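Local coordinates for uncharacterized protein (Bacteroides ovatus CL02T12C04, PDB 6PTM) that probably acts as a family 42 glycoside hydrolase, an exo-carrageenase that cleaves sugar units from the ends of carrageenan chains, at residues L482-E487 with P534-E539; T506-R511 with A527-H532. All coordinates share one frame; numbering follows the deposited sequence.

Contact 1: L482-E487 with P534-E539; sequences LYQTKE and PRIVNE
Lys-486 and Ile-536 bring together the first turns of two helices, 486-498 and 534-549, in the (beta/alpha)8-type catalytic barrel expected of a GH42 enzyme; their CA atoms are 5.3 Å apart. The join is made by van der Waals packing, with no hydrogen bond between the segments. Ile-536 sets its CD1 against the carbonyls of the chain leading into helix 486-498, where it lies 3.3 Å from Thr-485 O and also touches Gln-484 O. Gln-484, an extended chain with CG anti to the backbone N (chi1 -171°), crosses the isoleucine at about a right angle, and its OE1 sits 3.6 Å from Ile-536 CG2. Its NE2 is held by Leu-474 O and Tyr-479 OH. On the other flank Lys-486 lays its CB on the bend of Glu-539, 3.7 Å from Glu-539 CG, while its CD approaches Glu-539 OE1 at the same distance. Replacing Lys-486 by an alanine would probably uncover the Glu-539 carboxylate along this flank and leave Glu-487 without its cationic mate.

The charged groups look elsewhere for partners. Glu-539 OE2 pairs with Arg-490 one turn on in the first helix, and Arg-535 NE with Glu-123 of helix 109-139, which probably helps to hold the arginine, whose NH2 comes within 4.7 Å of the like-charged Lys-486 NZ. Thr-485 is the N-cap of helix 486-498, its OG1 receiving Tyr-488 N. The lysine chain turns at chi4 (-64°), and its NZ meets the syn side of Glu-487 OE2 at 3.0 Å, 33° out of the carboxylate plane.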
loop_
_atom_site.group_PDB
_atom_site.type_symbol
_atom_site.label_atom_id
_atom_site.label_comp_id
_atom_site.label_asym_id
_atom_site.label_seq_id
_atom_site.Cartn_x
_atom_site.Cartn_y
_atom_site.Cartn_z
ATOM N N LEU A 482 -20.341 3.382 -10.166
ATOM C CA LEU A 482 -21.283 4.114 -9.264
ATOM C C LEU A 482 -21.841 3.106 -8.235
ATOM O O LEU A 482 -22.047 3.514 -7.061
ATOM C CB LEU A 482 -22.388 4.773 -10.101
ATOM C CG LEU A 482 -23.363 5.656 -9.317
ATOM C CD1 LEU A 482 -22.637 6.809 -8.624
ATOM C CD2 LEU A 482 -24.488 6.184 -10.204
ATOM N N TYR A 483 -22.043 1.844 -8.655
ATOM C CA TYR A 483 -22.714 0.748 -7.888
ATOM C C TYR A 483 -21.691 -0.076 -7.088
ATOM O O TYR A 483 -22.002 -1.160 -6.582
ATOM C CB TYR A 483 -23.533 -0.135 -8.835
ATOM C CG TYR A 483 -24.469 0.671 -9.718
ATOM C CD1 TYR A 483 -25.304 1.641 -9.170
ATOM C CD2 TYR A 483 -24.489 0.512 -11.097
ATOM C CE1 TYR A 483 -26.144 2.423 -9.952
ATOM C CE2 TYR A 483 -25.344 1.268 -11.895
ATOM C CZ TYR A 483 -26.178 2.226 -11.327
ATOM O OH TYR A 483 -27.027 2.961 -12.113
ATOM N N GLN A 484 -20.480 0.443 -6.921
ATOM C CA GLN A 484 -19.454 -0.233 -6.097
ATOM C C GLN A 484 -20.138 -0.670 -4.788
ATOM O O GLN A 484 -20.913 0.145 -4.204
ATOM C CB GLN A 484 -18.270 0.729 -5.898
ATOM C CG GLN A 484 -17.072 0.063 -5.247
ATOM C CD GLN A 484 -15.903 1.009 -5.114
ATOM O OE1 GLN A 484 -15.930 1.941 -4.297
ATOM N NE2 GLN A 484 -14.853 0.737 -5.869
ATOM N N THR A 485 -19.897 -1.899 -4.341
ATOM C CA THR A 485 -20.584 -2.475 -3.160
ATOM C C THR A 485 -19.844 -2.172 -1.857
ATOM O O THR A 485 -18.593 -2.111 -1.820
ATOM C CB THR A 485 -20.840 -3.968 -3.352
ATOM O OG1 THR A 485 -19.605 -4.699 -3.319
ATOM C CG2 THR A 485 -21.597 -4.217 -4.647
ATOM N N LYS A 486 -20.597 -2.050 -0.772
ATOM C CA LYS A 486 -19.942 -1.947 0.546
ATOM C C LYS A 486 -19.110 -3.222 0.784
ATOM O O LYS A 486 -18.110 -3.100 1.496
ATOM C CB LYS A 486 -20.981 -1.706 1.630
ATOM C CG LYS A 486 -21.921 -2.863 1.934
ATOM C CD LYS A 486 -23.031 -2.353 2.804
ATOM C CE LYS A 486 -23.619 -3.374 3.743
ATOM N NZ LYS A 486 -24.263 -4.441 2.972
ATOM N N GLU A 487 -19.504 -4.387 0.243
ATOM C CA GLU A 487 -18.781 -5.683 0.454
ATOM C C GLU A 487 -17.376 -5.560 -0.169
ATOM O O GLU A 487 -16.411 -6.050 0.404
ATOM C CB GLU A 487 -19.531 -6.874 -0.156
ATOM C CG GLU A 487 -20.807 -7.277 0.585
ATOM C CD GLU A 487 -22.045 -6.398 0.383
ATOM O OE1 GLU A 487 -22.086 -5.604 -0.572
ATOM O OE2 GLU A 487 -22.920 -6.448 1.245
ATOM N N PRO A 534 -22.745 7.019 -0.661
ATOM C CA PRO A 534 -22.911 7.048 0.798
ATOM C C PRO A 534 -22.519 5.736 1.497
ATOM O O PRO A 534 -21.978 5.826 2.548
ATOM C CB PRO A 534 -24.402 7.350 1.006
ATOM C CG PRO A 534 -24.822 8.016 -0.292
ATOM C CD PRO A 534 -23.985 7.359 -1.375
ATOM N N ARG A 535 -22.779 4.583 0.880
ATOM C CA ARG A 535 -22.541 3.279 1.525
ATOM C C ARG A 535 -21.044 2.933 1.466
ATOM O O ARG A 535 -20.565 2.306 2.436
ATOM C CB ARG A 535 -23.453 2.199 0.957
ATOM C CG ARG A 535 -24.874 2.260 1.497
ATOM C CD ARG A 535 -25.630 0.976 1.337
ATOM N NE ARG A 535 -25.876 0.657 -0.048
ATOM C CZ ARG A 535 -26.413 -0.482 -0.467
ATOM N NH1 ARG A 535 -26.542 -0.712 -1.760
ATOM N NH2 ARG A 535 -26.740 -1.432 0.389
ATOM N N ILE A 536 -20.302 3.406 0.466
ATOM C CA ILE A 536 -18.820 3.198 0.405
ATOM C C ILE A 536 -18.135 4.051 1.485
ATOM O O ILE A 536 -17.284 3.535 2.216
ATOM C CB ILE A 536 -18.291 3.499 -1.017
ATOM C CG1 ILE A 536 -18.953 2.611 -2.067
ATOM C CG2 ILE A 536 -16.780 3.368 -1.106
ATOM C CD1 ILE A 536 -18.600 1.151 -1.934
ATOM N N VAL A 537 -18.445 5.331 1.555
ATOM C CA VAL A 537 -17.858 6.231 2.588
ATOM C C VAL A 537 -18.107 5.612 3.972
ATOM O O VAL A 537 -17.175 5.531 4.797
ATOM C CB VAL A 537 -18.442 7.649 2.440
ATOM C CG1 VAL A 537 -18.151 8.536 3.633
ATOM C CG2 VAL A 537 -17.903 8.283 1.180
ATOM N N ASN A 538 -19.333 5.190 4.242
ATOM C CA ASN A 538 -19.692 4.634 5.572
ATOM C C ASN A 538 -18.914 3.320 5.779
ATOM O O ASN A 538 -18.404 3.125 6.891
ATOM C CB ASN A 538 -21.200 4.468 5.747
ATOM C CG ASN A 538 -21.526 3.737 7.028
ATOM O OD1 ASN A 538 -21.288 4.243 8.135
ATOM N ND2 ASN A 538 -22.009 2.524 6.874
ATOM N N GLU A 539 -18.808 2.443 4.766
ATOM C CA GLU A 539 -18.308 1.078 5.019
ATOM C C GLU A 539 -16.819 1.116 5.370
ATOM O O GLU A 539 -16.373 0.230 6.145
ATOM C CB GLU A 539 -18.526 0.172 3.828
ATOM C CG GLU A 539 -18.387 -1.274 4.195
ATOM C CD GLU A 539 -19.481 -1.792 5.100
ATOM O OE1 GLU A 539 -20.521 -1.107 5.232
ATOM O OE2 GLU A 539 -19.304 -2.906 5.646
#

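Contact 2: T506-R511 with A527-H532; sequences TWYWCR and AASNNH
Arg-511 grips the main-chain carbonyl of Asn-531 side-on: NE at 2.8 Å and NH2 at 3.0 Å both reach Asn-531 O, which lies close to the guanidinium plane. NH2 also forms salt bridges with Asp-88 and Glu-120, linking the contact to helices 69-90 and 109-139. The side-chain amide of Asn-531 in turn accepts from the 506-511 backbone, its OD1 taking Arg-511 N at 3.1 Å from above the carbonyl plane and, weakly, Cys-510 N. Its ND2 donates almost straight to Ser-529 OG (169°), itself hydrogen-bonded to Tyr-526 O, and only weakly to Tyr-508 O. Asn-530 pairs with both polar backbone atoms of Tyr-508: OD1 takes Tyr-508 N on a lone pair at 3.1 Å, and ND2 gives to Tyr-508 O at 2.9 Å.

The 506-511 segment follows strand 503-506; its cis Trp-507–Tyr-508 peptide is consistent with the non-prolyl cis bond after a tryptophan ending the last barrel strand in clan GH-A enzymes. With Tyr-508 CG between the backbone N and carbonyl carbon (chi1 64°), its ring lies over the Trp-507 indole; Cys-510 CB rests on the opposite face. The Asn-531 amide stands nearly perpendicular to this ring, its ND2 3.6 Å from Tyr-508 CE2. Farther out, the His-532 ring presents its edge to Arg-511, CD2 lying 3.3 Å from NH2.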
loop_
_atom_site.group_PDB
_atom_site.type_symbol
_atom_site.label_atom_id
_atom_site.label_comp_id
_atom_site.label_asym_id
_atom_site.label_seq_id
_atom_site.Cartn_x
_atom_site.Cartn_y
_atom_site.Cartn_z
ATOM N N THR A 506 -7.781 8.038 2.290
ATOM C CA THR A 506 -8.384 7.448 1.069
ATOM C C THR A 506 -8.630 8.539 0.011
ATOM O O THR A 506 -9.124 9.628 0.377
ATOM C CB THR A 506 -9.665 6.680 1.387
ATOM O OG1 THR A 506 -9.376 5.663 2.361
ATOM C CG2 THR A 506 -10.289 6.121 0.124
ATOM N N TRP A 507 -8.299 8.255 -1.248
ATOM C CA TRP A 507 -8.686 9.111 -2.412
ATOM C C TRP A 507 -10.176 8.910 -2.715
ATOM O O TRP A 507 -10.582 7.799 -3.042
ATOM C CB TRP A 507 -7.831 8.756 -3.633
ATOM C CG TRP A 507 -8.163 9.521 -4.882
ATOM C CD1 TRP A 507 -9.013 9.126 -5.877
ATOM C CD2 TRP A 507 -7.649 10.812 -5.285
ATOM N NE1 TRP A 507 -9.055 10.070 -6.866
ATOM C CE2 TRP A 507 -8.239 11.117 -6.532
ATOM C CE3 TRP A 507 -6.765 11.748 -4.723
ATOM C CZ2 TRP A 507 -7.927 12.279 -7.244
ATOM C CZ3 TRP A 507 -6.454 12.897 -5.429
ATOM C CH2 TRP A 507 -7.041 13.161 -6.664
ATOM N N TYR A 508 -11.025 9.946 -2.603
ATOM C CA TYR A 508 -10.749 11.287 -2.078
ATOM C C TYR A 508 -12.074 12.000 -1.756
ATOM O O TYR A 508 -13.119 11.642 -2.282
ATOM C CB TYR A 508 -9.944 12.195 -3.022
ATOM C CG TYR A 508 -10.570 12.597 -4.345
ATOM C CD1 TYR A 508 -10.194 13.786 -4.964
ATOM C CD2 TYR A 508 -11.460 11.771 -5.025
ATOM C CE1 TYR A 508 -10.701 14.155 -6.206
ATOM C CE2 TYR A 508 -11.983 12.133 -6.255
ATOM C CZ TYR A 508 -11.594 13.319 -6.860
ATOM O OH TYR A 508 -12.104 13.647 -8.090
ATOM N N TRP A 509 -12.023 12.977 -0.859
ATOM C CA TRP A 509 -13.223 13.733 -0.425
ATOM C C TRP A 509 -13.150 15.124 -1.045
ATOM O O TRP A 509 -12.751 16.087 -0.362
ATOM C CB TRP A 509 -13.329 13.765 1.089
ATOM C CG TRP A 509 -14.646 14.239 1.636
ATOM C CD1 TRP A 509 -15.282 15.431 1.420
ATOM C CD2 TRP A 509 -15.446 13.524 2.596
ATOM N NE1 TRP A 509 -16.430 15.500 2.172
ATOM C CE2 TRP A 509 -16.550 14.354 2.912
ATOM C CE3 TRP A 509 -15.322 12.268 3.216
ATOM C CZ2 TRP A 509 -17.527 13.957 3.822
ATOM C CZ3 TRP A 509 -16.293 11.879 4.112
ATOM C CH2 TRP A 509 -17.374 12.716 4.410
ATOM N N CYS A 510 -13.470 15.174 -2.329
ATOM C CA CYS A 510 -13.385 16.401 -3.152
ATOM C C CYS A 510 -14.638 17.264 -2.941
ATOM O O CYS A 510 -14.574 18.435 -3.315
ATOM C CB CYS A 510 -13.203 16.051 -4.622
ATOM S SG CYS A 510 -12.573 17.451 -5.576
ATOM N N ARG A 511 -15.721 16.712 -2.371
ATOM C CA ARG A 511 -16.939 17.471 -1.969
ATOM C C ARG A 511 -16.582 18.605 -1.004
ATOM O O ARG A 511 -15.860 18.365 -0.018
ATOM C CB ARG A 511 -17.936 16.549 -1.266
ATOM C CG ARG A 511 -18.648 15.578 -2.193
ATOM C CD ARG A 511 -19.943 16.172 -2.764
ATOM N NE ARG A 511 -20.768 15.102 -3.317
ATOM C CZ ARG A 511 -21.922 15.267 -3.959
ATOM N NH1 ARG A 511 -22.411 16.478 -4.156
ATOM N NH2 ARG A 511 -22.611 14.205 -4.337
ATOM N N ALA A 527 -16.693 11.967 -10.829
ATOM C CA ALA A 527 -18.042 11.358 -10.965
ATOM C C ALA A 527 -17.964 9.853 -10.628
ATOM O O ALA A 527 -16.999 9.173 -11.089
ATOM C CB ALA A 527 -18.614 11.638 -12.331
ATOM N N ALA A 528 -18.928 9.349 -9.840
ATOM C CA ALA A 528 -19.106 7.908 -9.525
ATOM C C ALA A 528 -17.933 7.416 -8.658
ATOM O O ALA A 528 -17.730 6.183 -8.555
ATOM C CB ALA A 528 -19.242 7.102 -10.811
ATOM N N SER A 529 -17.171 8.351 -8.074
ATOM C CA SER A 529 -16.218 8.114 -6.962
ATOM C C SER A 529 -17.035 8.095 -5.656
ATOM O O SER A 529 -18.318 8.295 -5.691
ATOM C CB SER A 529 -15.112 9.170 -6.947
ATOM O OG SER A 529 -15.574 10.451 -6.488
ATOM N N ASN A 530 -16.337 7.927 -4.535
ATOM C CA ASN A 530 -16.944 7.854 -3.186
ATOM C C ASN A 530 -17.759 9.122 -2.946
ATOM O O ASN A 530 -18.701 9.029 -2.148
ATOM C CB ASN A 530 -15.907 7.588 -2.089
ATOM C CG ASN A 530 -14.798 8.605 -2.039
ATOM O OD1 ASN A 530 -13.740 8.375 -2.635
ATOM N ND2 ASN A 530 -15.055 9.723 -1.371
ATOM N N ASN A 531 -17.421 10.226 -3.621
ATOM C CA ASN A 531 -18.123 11.527 -3.475
ATOM C C ASN A 531 -19.609 11.378 -3.875
ATOM O O ASN A 531 -20.402 12.302 -3.544
ATOM C CB ASN A 531 -17.418 12.627 -4.254
ATOM C CG ASN A 531 -16.034 12.881 -3.708
ATOM O OD1 ASN A 531 -15.884 13.601 -2.699
ATOM N ND2 ASN A 531 -15.031 12.366 -4.408
ATOM N N HIS A 532 -19.978 10.270 -4.531
ATOM C CA HIS A 532 -21.366 9.931 -4.933
ATOM C C HIS A 532 -21.860 8.627 -4.294
ATOM O O HIS A 532 -22.888 8.072 -4.787
ATOM C CB HIS A 532 -21.445 9.831 -6.473
ATOM C CG HIS A 532 -21.148 11.130 -7.141
ATOM N ND1 HIS A 532 -20.728 11.224 -8.447
ATOM C CD2 HIS A 532 -21.258 12.399 -6.688
ATOM C CE1 HIS A 532 -20.578 12.502 -8.760
ATOM N NE2 HIS A 532 -20.891 13.241 -7.696
#

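From the N terminus, the chain first passes 482-487 into helix 486-498, then runs through strand 503-506 to 506-511. After an excursion that includes an unmodelled part, it returns at 527-532 to close contact 2, a loop without regular helix or strand between its ends. Two residues later helix 534-549 begins, and its first turns close contact 1; the shorter loop of contact 2 thus falls wholly within the longer one. The centres are about 11 Å apart, and the two touch directly: Val-537 CG2 packs 3.5 Å from Asn-530 O, and Leu-482 CD1 lies 3.9 Å from His-532 CB. Contact 1 joins the starts of helices 486-498 and 534-549; helix 534-549 and the contact 2 loop reach helices 69-90 and 109-139.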